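Local coordinates for membrane attack complex assembly inhibitor BGA71 (Borreliella bavariensis, PDB 6FMH), which inhibits assembly of the membrane attack complex of complement and, as an outer surface protein of a Lyme disease agent, probably protects the bacterium from complement attack, at residues I39-T44 with T64-L69; A43-D48 with Y94-F99; T85-N88 with H92-T95; K167-N172 with A177-E182. One frame throughout, in Å; residues are numbered along the deposited sequence.

Interaction 1: I39-T44 with T64-L69; sequences INFLAT and TIYSSL
A type I turn from N40 to A43 leads from helix 12-36 into the short helix 43-46, and its buried F41 packs against I65 and Y66 near the C-terminal end of helix 55-68. The two rings make an offset edge-to-face pair: Y66 turns an edge toward the face of F41, with the centroids 5.7 Å apart and the planes at 63°. The side chains run antiparallel alongside each other, which brings CE1 of Y66 to 3.7 Å from CD2 of F41 and carries the phenol oxygen on toward the root of the phenylalanine. F41 has CG anti to the backbone N (chi1 175°), a setting that sends the ring from the turn toward helix 55-68, where its CZ meets the CG2 methyl of I65 at 3.9 Å. No hydrogen bond joins the two segments. The hydroxyl of Y66 is held instead by OD1 of D35, so this buried polar atom is satisfied from helix 12-36, while I76 of helix 73-88 also packs on F41. Aromatic side chains brought together where an interhelical turn meets several helices make this part of the hydrophobic core of an all-helical Bbcrasp-1-type fold.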
loop_
_atom_site.group_PDB
_atom_site.type_symbol
_atom_site.label_atom_id
_atom_site.label_comp_id
_atom_site.label_asym_id
_atom_site.label_seq_id
_atom_site.Cartn_x
_atom_site.Cartn_y
_atom_site.Cartn_z
ATOM N N ILE A 39 5.021 -24.864 -1.715
ATOM C CA ILE A 39 5.234 -24.718 -0.258
ATOM C C ILE A 39 4.068 -23.897 0.311
ATOM O O ILE A 39 3.907 -22.739 -0.072
ATOM C CB ILE A 39 6.591 -24.014 0.015
ATOM C CG1 ILE A 39 6.975 -23.874 1.492
ATOM C CG2 ILE A 39 6.622 -22.612 -0.560
ATOM C CD1 ILE A 39 8.484 -23.789 1.636
ATOM N N ASN A 40 3.231 -24.500 1.152
ATOM C CA ASN A 40 2.026 -23.803 1.625
ATOM C C ASN A 40 2.318 -23.454 3.059
ATOM O O ASN A 40 1.939 -24.156 4.012
ATOM C CB ASN A 40 0.696 -24.589 1.453
ATOM C CG ASN A 40 -0.562 -23.680 1.336
ATOM O OD1 ASN A 40 -0.615 -22.591 1.863
ATOM N ND2 ASN A 40 -1.584 -24.173 0.621
ATOM N N PHE A 41 3.103 -22.405 3.214
ATOM C CA PHE A 41 3.735 -22.096 4.501
ATOM C C PHE A 41 2.726 -22.031 5.626
ATOM O O PHE A 41 2.971 -22.534 6.723
ATOM C CB PHE A 41 4.557 -20.800 4.370
ATOM C CG PHE A 41 5.146 -20.316 5.661
ATOM C CD1 PHE A 41 5.909 -21.169 6.483
ATOM C CD2 PHE A 41 4.909 -19.022 6.084
ATOM C CE1 PHE A 41 6.409 -20.727 7.695
ATOM C CE2 PHE A 41 5.420 -18.573 7.301
ATOM C CZ PHE A 41 6.159 -19.430 8.116
ATOM N N LEU A 42 1.580 -21.441 5.379
ATOM C CA LEU A 42 0.621 -21.259 6.437
ATOM C C LEU A 42 -0.615 -22.096 6.223
ATOM O O LEU A 42 -1.679 -21.786 6.765
ATOM C CB LEU A 42 0.234 -19.770 6.557
ATOM C CG LEU A 42 1.370 -18.817 6.963
ATOM C CD1 LEU A 42 0.950 -17.395 6.752
ATOM C CD2 LEU A 42 1.779 -18.992 8.401
ATOM N N ALA A 43 -0.500 -23.177 5.483
ATOM C CA ALA A 43 -1.682 -23.998 5.181
ATOM C C ALA A 43 -2.467 -24.352 6.417
ATOM O O ALA A 43 -3.679 -24.158 6.477
ATOM C CB ALA A 43 -1.273 -25.278 4.463
ATOM N N THR A 44 -1.777 -24.919 7.399
ATOM C CA THR A 44 -2.389 -25.273 8.697
ATOM C C THR A 44 -3.200 -24.149 9.372
ATOM O O THR A 44 -4.272 -24.411 9.931
ATOM C CB THR A 44 -1.296 -25.773 9.680
ATOM O OG1 THR A 44 -0.601 -26.902 9.106
ATOM C CG2 THR A 44 -1.881 -26.176 11.037
ATOM N N THR A 64 7.583 -10.423 6.508
ATOM C CA THR A 64 8.546 -10.399 7.639
ATOM C C THR A 64 9.343 -11.665 7.757
ATOM O O THR A 64 10.534 -11.652 7.792
ATOM C CB THR A 64 7.864 -10.083 8.998
ATOM O OG1 THR A 64 7.591 -8.672 9.086
ATOM C CG2 THR A 64 8.794 -10.400 10.135
ATOM N N ILE A 65 8.647 -12.780 7.668
ATOM C CA ILE A 65 9.283 -14.101 7.844
ATOM C C ILE A 65 10.277 -14.395 6.754
ATOM O O ILE A 65 11.431 -14.660 7.026
ATOM C CB ILE A 65 8.229 -15.246 7.853
ATOM C CG1 ILE A 65 7.211 -15.069 8.977
ATOM C CG2 ILE A 65 8.904 -16.615 7.955
ATOM C CD1 ILE A 65 7.583 -15.721 10.258
ATOM N N TYR A 66 9.816 -14.319 5.509
ATOM C CA TYR A 66 10.611 -14.720 4.345
ATOM C C TYR A 66 11.800 -13.832 4.197
ATOM O O TYR A 66 12.889 -14.288 3.829
ATOM C CB TYR A 66 9.767 -14.649 3.088
ATOM C CG TYR A 66 8.748 -15.778 2.881
ATOM C CD1 TYR A 66 8.215 -16.485 3.928
ATOM C CD2 TYR A 66 8.341 -16.110 1.601
ATOM C CE1 TYR A 66 7.291 -17.469 3.724
ATOM C CE2 TYR A 66 7.433 -17.108 1.373
ATOM C CZ TYR A 66 6.916 -17.798 2.450
ATOM O OH TYR A 66 5.968 -18.767 2.232
ATOM N N SER A 67 11.596 -12.546 4.427
ATOM C CA SER A 67 12.709 -11.587 4.305
ATOM C C SER A 67 13.658 -11.915 5.418
ATOM O O SER A 67 14.859 -11.754 5.246
ATOM C CB SER A 67 12.256 -10.098 4.363
ATOM O OG SER A 67 11.892 -9.731 5.682
ATOM N N SER A 68 13.118 -12.315 6.560
ATOM C CA SER A 68 13.944 -12.623 7.717
ATOM C C SER A 68 14.804 -13.860 7.517
ATOM O O SER A 68 15.962 -13.912 7.933
ATOM C CB SER A 68 13.091 -12.808 8.975
ATOM O OG SER A 68 12.522 -11.568 9.437
ATOM N N LEU A 69 14.235 -14.848 6.856
ATOM C CA LEU A 69 14.936 -16.077 6.537
ATOM C C LEU A 69 15.485 -16.062 5.128
ATOM O O LEU A 69 15.863 -17.108 4.576
ATOM C CB LEU A 69 14.006 -17.250 6.656
ATOM C CG LEU A 69 13.380 -17.396 8.033
ATOM C CD1 LEU A 69 12.326 -18.479 7.974
ATOM C CD2 LEU A 69 14.458 -17.747 9.030
#

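Interaction 2: A43-D48 with Y94-F99; sequences ATFKAD and YTSKEF
D48 and K97 reach out to one another from their two segments and meet at one carboxylate oxygen, while beside them F45 presents the rim of its ring to S96. The ionic pair is a salt bridge, with OD2 of D48 3.3 Å from NZ of K97. The same oxygen is also near CE of the lysine. D48 holds CG anti to its own N (chi1 178°), which directs the carboxylate from the backbone just past helix 43-46 toward the lysine; the other oxygen, OD1, has a weak bond to the backbone N of K50. Where F45 comes close, contact is looser: CE1 lies 4.1 Å from OG of S96, near the ring plane, and CZ lies 4.1 Å from CB of the same serine. The hydroxyl is not spent on the ring. S96 OG stands between its backbone N and carbonyl carbon (chi1 55°) and bonds to the carbonyl oxygen of R93, one turn back in the helix. The backbones stay well separated, F45 CA and K97 CA being 8.3 Å apart. Y87 of helix 73-88 fills in between, touching D48 and S96 and meeting F45 edge-to-face, whereas T95 and F99 of helix 90-123 pack on M180 of helix 173-183.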
loop_
_atom_site.group_PDB
_atom_site.type_symbol
_atom_site.label_atom_id
_atom_site.label_comp_id
_atom_site.label_asym_id
_atom_site.label_seq_id
_atom_site.Cartn_x
_atom_site.Cartn_y
_atom_site.Cartn_z
ATOM N N ALA A 43 -0.500 -23.177 5.483
ATOM C CA ALA A 43 -1.682 -23.998 5.181
ATOM C C ALA A 43 -2.467 -24.352 6.417
ATOM O O ALA A 43 -3.679 -24.158 6.477
ATOM C CB ALA A 43 -1.273 -25.278 4.463
ATOM N N THR A 44 -1.777 -24.919 7.399
ATOM C CA THR A 44 -2.389 -25.273 8.697
ATOM C C THR A 44 -3.200 -24.149 9.372
ATOM O O THR A 44 -4.272 -24.411 9.931
ATOM C CB THR A 44 -1.296 -25.773 9.680
ATOM O OG1 THR A 44 -0.601 -26.902 9.106
ATOM C CG2 THR A 44 -1.881 -26.176 11.037
ATOM N N PHE A 45 -2.730 -22.917 9.258
ATOM C CA PHE A 45 -3.476 -21.747 9.783
ATOM C C PHE A 45 -4.665 -21.359 8.907
ATOM O O PHE A 45 -5.660 -20.830 9.401
ATOM C CB PHE A 45 -2.556 -20.544 9.912
ATOM C CG PHE A 45 -1.435 -20.786 10.853
ATOM C CD1 PHE A 45 -1.619 -20.605 12.222
ATOM C CD2 PHE A 45 -0.234 -21.343 10.390
ATOM C CE1 PHE A 45 -0.615 -20.903 13.100
ATOM C CE2 PHE A 45 0.762 -21.668 11.281
ATOM C CZ PHE A 45 0.578 -21.447 12.634
ATOM N N LYS A 46 -4.529 -21.611 7.602
ATOM C CA LYS A 46 -5.577 -21.414 6.626
ATOM C C LYS A 46 -6.717 -22.380 6.856
ATOM O O LYS A 46 -7.876 -22.041 6.729
ATOM C CB LYS A 46 -5.019 -21.619 5.204
ATOM C CG LYS A 46 -4.335 -20.413 4.568
ATOM C CD LYS A 46 -4.329 -20.565 3.067
ATOM C CE LYS A 46 -3.614 -19.410 2.340
ATOM N NZ LYS A 46 -2.651 -19.825 1.288
ATOM N N ALA A 47 -6.393 -23.596 7.250
ATOM C CA ALA A 47 -7.412 -24.624 7.470
ATOM C C ALA A 47 -8.180 -24.390 8.762
ATOM O O ALA A 47 -9.168 -25.075 9.008
ATOM C CB ALA A 47 -6.781 -26.007 7.460
ATOM N N ASP A 48 -7.739 -23.416 9.570
ATOM C CA ASP A 48 -8.352 -23.121 10.856
ATOM C C ASP A 48 -9.632 -22.294 10.726
ATOM O O ASP A 48 -9.635 -21.213 10.167
ATOM C CB ASP A 48 -7.337 -22.389 11.738
ATOM C CG ASP A 48 -7.902 -21.998 13.088
ATOM O OD1 ASP A 48 -9.091 -22.218 13.293
ATOM O OD2 ASP A 48 -7.198 -21.418 13.922
ATOM N N TYR A 94 -1.886 -21.919 21.011
ATOM C CA TYR A 94 -1.959 -20.464 21.132
ATOM C C TYR A 94 -0.628 -19.774 20.893
ATOM O O TYR A 94 -0.566 -18.657 20.413
ATOM C CB TYR A 94 -2.500 -20.082 22.520
ATOM C CG TYR A 94 -1.478 -20.161 23.626
ATOM C CD1 TYR A 94 -1.149 -21.373 24.219
ATOM C CD2 TYR A 94 -0.804 -19.021 24.044
ATOM C CE1 TYR A 94 -0.197 -21.444 25.231
ATOM C CE2 TYR A 94 0.155 -19.068 25.056
ATOM C CZ TYR A 94 0.450 -20.286 25.655
ATOM O OH TYR A 94 1.415 -20.323 26.643
ATOM N N THR A 95 0.433 -20.430 21.302
ATOM C CA THR A 95 1.759 -19.916 21.152
ATOM C C THR A 95 2.148 -19.771 19.677
ATOM O O THR A 95 2.811 -18.789 19.301
ATOM C CB THR A 95 2.703 -20.847 21.878
ATOM O OG1 THR A 95 2.273 -20.940 23.243
ATOM C CG2 THR A 95 4.108 -20.319 21.825
ATOM N N SER A 96 1.700 -20.698 18.819
ATOM C CA SER A 96 1.929 -20.562 17.395
ATOM C C SER A 96 1.156 -19.385 16.883
ATOM O O SER A 96 1.644 -18.592 16.091
ATOM C CB SER A 96 1.511 -21.846 16.642
ATOM O OG SER A 96 0.170 -22.207 16.911
ATOM N N LYS A 97 -0.101 -19.300 17.279
ATOM C CA LYS A 97 -0.962 -18.180 16.851
ATOM C C LYS A 97 -0.423 -16.841 17.303
ATOM O O LYS A 97 -0.369 -15.894 16.522
ATOM C CB LYS A 97 -2.378 -18.356 17.385
ATOM C CG LYS A 97 -3.239 -19.138 16.465
ATOM C CD LYS A 97 -4.642 -19.287 17.024
ATOM C CE LYS A 97 -5.436 -20.285 16.225
ATOM N NZ LYS A 97 -6.250 -21.182 17.069
ATOM N N GLU A 98 -0.046 -16.751 18.566
ATOM C CA GLU A 98 0.523 -15.502 19.076
ATOM C C GLU A 98 1.792 -15.096 18.311
ATOM O O GLU A 98 1.949 -13.957 17.937
ATOM C CB GLU A 98 0.770 -15.582 20.601
ATOM C CG GLU A 98 -0.462 -15.149 21.371
ATOM C CD GLU A 98 -0.433 -15.499 22.844
ATOM O OE1 GLU A 98 0.610 -15.289 23.517
ATOM O OE2 GLU A 98 -1.507 -15.873 23.343
ATOM N N PHE A 99 2.711 -16.042 18.113
ATOM C CA PHE A 99 3.901 -15.769 17.304
ATOM C C PHE A 99 3.501 -15.119 15.954
ATOM O O PHE A 99 4.119 -14.171 15.508
ATOM C CB PHE A 99 4.690 -17.069 17.093
ATOM C CG PHE A 99 5.825 -16.931 16.156
ATOM C CD1 PHE A 99 7.032 -16.423 16.595
ATOM C CD2 PHE A 99 5.680 -17.267 14.801
ATOM C CE1 PHE A 99 8.104 -16.275 15.702
ATOM C CE2 PHE A 99 6.738 -17.101 13.915
ATOM C CZ PHE A 99 7.949 -16.606 14.364
#

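Interaction 3: T85-N88 with H92-T95; sequences TLYN and HRYT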
loop_
_atom_site.group_PDB
_atom_site.type_symbol
_atom_site.label_atom_id
_atom_site.label_comp_id
_atom_site.label_asym_id
_atom_site.label_seq_id
_atom_site.Cartn_x
_atom_site.Cartn_y
_atom_site.Cartn_z
ATOM N N THR A 85 4.053 -28.228 14.678
ATOM C CA THR A 85 4.187 -28.966 15.932
ATOM C C THR A 85 3.371 -28.278 17.045
ATOM O O THR A 85 2.566 -28.920 17.706
ATOM C CB THR A 85 5.658 -29.013 16.351
ATOM O OG1 THR A 85 6.452 -29.430 15.217
ATOM C CG2 THR A 85 5.896 -29.929 17.534
ATOM N N LEU A 86 3.605 -26.982 17.243
ATOM C CA LEU A 86 2.992 -26.234 18.342
ATOM C C LEU A 86 1.488 -26.191 18.163
ATOM O O LEU A 86 0.747 -26.369 19.136
ATOM C CB LEU A 86 3.548 -24.798 18.436
ATOM C CG LEU A 86 4.993 -24.637 18.884
ATOM C CD1 LEU A 86 5.492 -23.202 18.781
ATOM C CD2 LEU A 86 5.189 -25.138 20.296
ATOM N N TYR A 87 1.058 -25.984 16.920
ATOM C CA TYR A 87 -0.353 -25.936 16.565
ATOM C C TYR A 87 -1.043 -27.270 16.822
ATOM O O TYR A 87 -2.148 -27.319 17.348
ATOM C CB TYR A 87 -0.520 -25.599 15.076
ATOM C CG TYR A 87 -1.936 -25.359 14.641
ATOM C CD1 TYR A 87 -2.782 -26.425 14.310
ATOM C CD2 TYR A 87 -2.442 -24.084 14.559
ATOM C CE1 TYR A 87 -4.101 -26.221 13.928
ATOM C CE2 TYR A 87 -3.743 -23.878 14.148
ATOM C CZ TYR A 87 -4.573 -24.955 13.846
ATOM O OH TYR A 87 -5.889 -24.761 13.450
ATOM N N ASN A 88 -0.392 -28.364 16.457
ATOM C CA ASN A 88 -0.982 -29.673 16.665
ATOM C C ASN A 88 -1.023 -30.153 18.108
ATOM O O ASN A 88 -1.639 -31.190 18.385
ATOM C CB ASN A 88 -0.299 -30.717 15.805
ATOM C CG ASN A 88 -0.547 -30.496 14.374
ATOM O OD1 ASN A 88 -1.611 -29.994 14.003
ATOM N ND2 ASN A 88 0.412 -30.844 13.537
ATOM N N HIS A 92 -0.411 -25.948 23.401
ATOM C CA HIS A 92 0.460 -24.896 22.912
ATOM C C HIS A 92 0.012 -24.248 21.609
ATOM O O HIS A 92 0.709 -23.375 21.084
ATOM C CB HIS A 92 1.875 -25.434 22.717
ATOM C CG HIS A 92 2.469 -26.007 23.954
ATOM N ND1 HIS A 92 3.050 -27.256 23.974
ATOM C CD2 HIS A 92 2.560 -25.525 25.212
ATOM C CE1 HIS A 92 3.476 -27.517 25.194
ATOM N NE2 HIS A 92 3.207 -26.474 25.957
ATOM N N ARG A 93 -1.137 -24.651 21.084
ATOM C CA ARG A 93 -1.611 -24.047 19.854
ATOM C C ARG A 93 -1.449 -22.520 19.905
ATOM O O ARG A 93 -0.929 -21.907 18.980
ATOM C CB ARG A 93 -3.045 -24.435 19.551
ATOM C CG ARG A 93 -3.380 -24.186 18.079
ATOM C CD ARG A 93 -4.809 -24.529 17.643
ATOM N NE ARG A 93 -4.812 -25.975 17.311
ATOM C CZ ARG A 93 -5.838 -26.770 16.983
ATOM N NH1 ARG A 93 -7.067 -26.324 16.962
ATOM N NH2 ARG A 93 -5.613 -28.045 16.700
ATOM N N TYR A 94 -1.886 -21.919 21.011
ATOM C CA TYR A 94 -1.959 -20.464 21.132
ATOM C C TYR A 94 -0.628 -19.774 20.893
ATOM O O TYR A 94 -0.566 -18.657 20.413
ATOM C CB TYR A 94 -2.500 -20.082 22.520
ATOM C CG TYR A 94 -1.478 -20.161 23.626
ATOM C CD1 TYR A 94 -1.149 -21.373 24.219
ATOM C CD2 TYR A 94 -0.804 -19.021 24.044
ATOM C CE1 TYR A 94 -0.197 -21.444 25.231
ATOM C CE2 TYR A 94 0.155 -19.068 25.056
ATOM C CZ TYR A 94 0.450 -20.286 25.655
ATOM O OH TYR A 94 1.415 -20.323 26.643
ATOM N N THR A 95 0.433 -20.430 21.302
ATOM C CA THR A 95 1.759 -19.916 21.152
ATOM C C THR A 95 2.148 -19.771 19.677
ATOM O O THR A 95 2.811 -18.789 19.301
ATOM C CB THR A 95 2.703 -20.847 21.878
ATOM O OG1 THR A 95 2.273 -20.940 23.243
ATOM C CG2 THR A 95 4.108 -20.319 21.825
#
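Around the tight turn between helices 73-88 and 90-123 the backbones of Y87 and R93 come very close, their CA atoms 4.0 Å apart; L86 O also lies near R93 N, but at too poor an angle for a hydrogen bond. R93 dominates the contact by gripping Y87 twice. Its NE donates to the carbonyl oxygen of Y87 at 3.0 Å, in an almost perfectly straight bond (179° at the hydrogen) with the acceptor lying in the guanidinium plane. At the same time the guanidinium lies flat over one face of the Y87 ring, the planes 15° apart and CZ of R93 4.1 Å from the ring centroid, an off-centre cation-pi stack. Nearer the backbone, CD of R93 sits over the same ring, 3.8 Å from the centroid, as a CH-pi contact. The arginine manages all this by a bend at chi3 (-85°), which folds the end of an otherwise extended chain over the ring. Bond and stack together should fix the rotation of the guanidinium, and its positive charge lies by the carbonyl of Y87, late in helix 73-88, which would probably favour it. Beyond the polar grip, L86 covers the apolar side: its CD2 crosses CB of H92 at 4.1 Å, and its CD1 approaches CG2 of T95 at 4.4 Å. The whole is a tight connection between two consecutive helices of an all-helical fold, in which an arginine from the start of the second folds back over the last part of the first.

Interaction 4: K167-N172 with A177-E182; sequences KNIQTN and ATYMKE
Y179, on helix 173-183, and I169, in the loop leading into that helix, bury the most surface here, and their side chains cross at about a right angle. The closest approach is at the root of the tyrosine, where CD1 of I169 lies 3.4 Å from CB of Y179. The isoleucine's CG1 is next in line, 4.0 Å from both CB and CD2 of Y179, so the aliphatic branch made by CG1 and CD1 rests against the start of the ring and leaves the far end of the tyrosine to other partners. In I169 the CG1 branch stands anti to the carbonyl carbon (chi1 -77°), and it is this branch that faces the helix. Residues 169-171 take helical backbone angles without regular helical bonds, and N172 follows as the N-cap of helix 173-183, its OD1 making weak bonds to the backbone N atoms of D174 and A175; the contact therefore belongs to a capped helix start whose incoming loop folds back over the helix. Y179 extends with CG anti to its N (chi1 180°), sending the ring out toward helix 127-163, where its hydroxyl is bonded to D161 OD2 and to T158 OG1. I169 is covered from the same helix by Y162. K167 adds a looser, more exposed contact: its ammonium NZ stands 4.4 Å from CE2 of Y179, at the ring edge near its plane and away from the faces. On another side of helix 173-183, M180 packs on L86 and T95.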
loop_
_atom_site.group_PDB
_atom_site.type_symbol
_atom_site.label_atom_id
_atom_site.label_comp_id
_atom_site.label_asym_id
_atom_site.label_seq_id
_atom_site.Cartn_x
_atom_site.Cartn_y
_atom_site.Cartn_z
ATOM N N LYS A 167 18.453 -27.687 23.808
ATOM C CA LYS A 167 17.464 -27.636 24.862
ATOM C C LYS A 167 16.252 -28.484 24.480
ATOM O O LYS A 167 15.118 -28.176 24.837
ATOM C CB LYS A 167 17.036 -26.201 25.113
ATOM C CG LYS A 167 18.164 -25.288 25.586
ATOM C CD LYS A 167 17.657 -23.921 26.010
ATOM C CE LYS A 167 18.792 -22.826 26.056
ATOM N NZ LYS A 167 18.798 -21.807 24.934
ATOM N N ASN A 168 16.537 -29.561 23.745
ATOM C CA ASN A 168 15.545 -30.536 23.339
ATOM C C ASN A 168 14.355 -29.944 22.576
ATOM O O ASN A 168 13.263 -30.533 22.553
ATOM C CB ASN A 168 15.068 -31.288 24.559
ATOM C CG ASN A 168 16.190 -32.026 25.259
ATOM O OD1 ASN A 168 16.294 -31.961 26.487
ATOM N ND2 ASN A 168 17.050 -32.707 24.503
ATOM N N ILE A 169 14.594 -28.828 21.886
ATOM C CA ILE A 169 13.543 -28.049 21.267
ATOM C C ILE A 169 12.912 -28.743 20.034
ATOM O O ILE A 169 11.788 -28.428 19.648
ATOM C CB ILE A 169 14.154 -26.649 20.930
ATOM C CG1 ILE A 169 14.249 -25.781 22.193
ATOM C CG2 ILE A 169 13.426 -25.883 19.858
ATOM C CD1 ILE A 169 12.972 -25.709 22.983
ATOM N N GLN A 170 13.608 -29.697 19.447
ATOM C CA GLN A 170 13.051 -30.501 18.365
ATOM C C GLN A 170 12.415 -31.767 18.866
ATOM O O GLN A 170 11.565 -32.351 18.214
ATOM C CB GLN A 170 14.158 -30.882 17.368
ATOM C CG GLN A 170 13.666 -31.557 16.108
ATOM C CD GLN A 170 14.781 -31.739 15.122
ATOM O OE1 GLN A 170 15.910 -31.269 15.320
ATOM N NE2 GLN A 170 14.470 -32.383 14.014
ATOM N N THR A 171 12.897 -32.225 20.000
ATOM C CA THR A 171 12.454 -33.473 20.587
ATOM C C THR A 171 11.268 -33.275 21.502
ATOM O O THR A 171 10.494 -34.199 21.722
ATOM C CB THR A 171 13.614 -34.033 21.382
ATOM O OG1 THR A 171 14.557 -34.594 20.446
ATOM C CG2 THR A 171 13.163 -35.091 22.416
ATOM N N ASN A 172 11.133 -32.074 22.048
ATOM C CA ASN A 172 10.200 -31.850 23.133
ATOM C C ASN A 172 9.374 -30.637 22.877
ATOM O O ASN A 172 9.877 -29.507 22.940
ATOM C CB ASN A 172 11.010 -31.693 24.422
ATOM C CG ASN A 172 10.160 -31.789 25.673
ATOM O OD1 ASN A 172 8.950 -31.579 25.639
ATOM N ND2 ASN A 172 10.797 -32.117 26.781
ATOM N N ALA A 177 7.793 -25.000 23.207
ATOM C CA ALA A 177 6.859 -23.972 23.633
ATOM C C ALA A 177 7.520 -22.970 24.570
ATOM O O ALA A 177 7.275 -21.761 24.451
ATOM C CB ALA A 177 5.687 -24.591 24.332
ATOM N N THR A 178 8.360 -23.445 25.474
ATOM C CA THR A 178 8.969 -22.541 26.410
ATOM C C THR A 178 9.942 -21.612 25.697
ATOM O O THR A 178 9.957 -20.404 25.962
ATOM C CB THR A 178 9.704 -23.304 27.521
ATOM O OG1 THR A 178 8.782 -24.183 28.138
ATOM C CG2 THR A 178 10.289 -22.409 28.543
ATOM N N TYR A 179 10.692 -22.178 24.769
ATOM C CA TYR A 179 11.650 -21.422 24.027
ATOM C C TYR A 179 10.963 -20.286 23.236
ATOM O O TYR A 179 11.444 -19.146 23.217
ATOM C CB TYR A 179 12.410 -22.361 23.103
ATOM C CG TYR A 179 13.456 -21.699 22.249
ATOM C CD1 TYR A 179 13.126 -21.014 21.111
ATOM C CD2 TYR A 179 14.798 -21.844 22.546
ATOM C CE1 TYR A 179 14.097 -20.427 20.333
ATOM C CE2 TYR A 179 15.793 -21.287 21.754
ATOM C CZ TYR A 179 15.442 -20.571 20.660
ATOM O OH TYR A 179 16.416 -19.964 19.913
ATOM N N MET A 180 9.912 -20.631 22.494
ATOM C CA MET A 180 9.235 -19.659 21.677
ATOM C C MET A 180 8.654 -18.582 22.569
ATOM O O MET A 180 8.736 -17.394 22.238
ATOM C CB MET A 180 8.144 -20.318 20.873
ATOM C CG MET A 180 8.636 -21.241 19.768
ATOM S SD MET A 180 9.777 -20.598 18.566
ATOM C CE MET A 180 8.841 -19.487 17.688
ATOM N N LYS A 181 8.119 -18.978 23.737
ATOM C CA LYS A 181 7.611 -18.005 24.699
ATOM C C LYS A 181 8.704 -17.019 25.190
ATOM O O LYS A 181 8.462 -15.816 25.273
ATOM C CB LYS A 181 6.989 -18.730 25.898
ATOM C CG LYS A 181 5.522 -19.031 25.714
ATOM C CD LYS A 181 4.895 -19.742 26.900
ATOM C CE LYS A 181 5.216 -21.231 26.886
ATOM N NZ LYS A 181 4.422 -22.005 27.896
ATOM N N GLU A 182 9.878 -17.547 25.559
ATOM C CA GLU A 182 10.946 -16.750 26.182
ATOM C C GLU A 182 11.749 -15.875 25.157
ATOM O O GLU A 182 12.412 -14.892 25.536
ATOM C CB GLU A 182 11.843 -17.626 27.114
ATOM C CG GLU A 182 11.040 -18.362 28.242
ATOM C CD GLU A 182 10.139 -17.444 29.121
ATOM O OE1 GLU A 182 10.679 -16.475 29.692
ATOM O OE2 GLU A 182 8.888 -17.672 29.259
#

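Interactions 2 and 3 are the closest pair, their centres 7 Å apart, and Y87, whose ring is stacked by R93, joins them: its OH lies 3.3 Å from CB of D48. Interaction 1 shares A43 and T44 with interaction 2, with centres 12 Å apart, and reaches interaction 3 through CG2 of T44, 3.4 Å from CD1 of Y87. Interaction 4 lies 12 Å from interaction 3, centre to centre, touching it where L86 CD1 meets M180 CG at 3.8 Å. From interaction 1 it is separate, with nearest atoms about 8 Å apart. Helix 90-123 carries a segment of interactions 2 and 3, and meets interaction 1 through F99 with I65 and interaction 4 through T95 and F99 with M180.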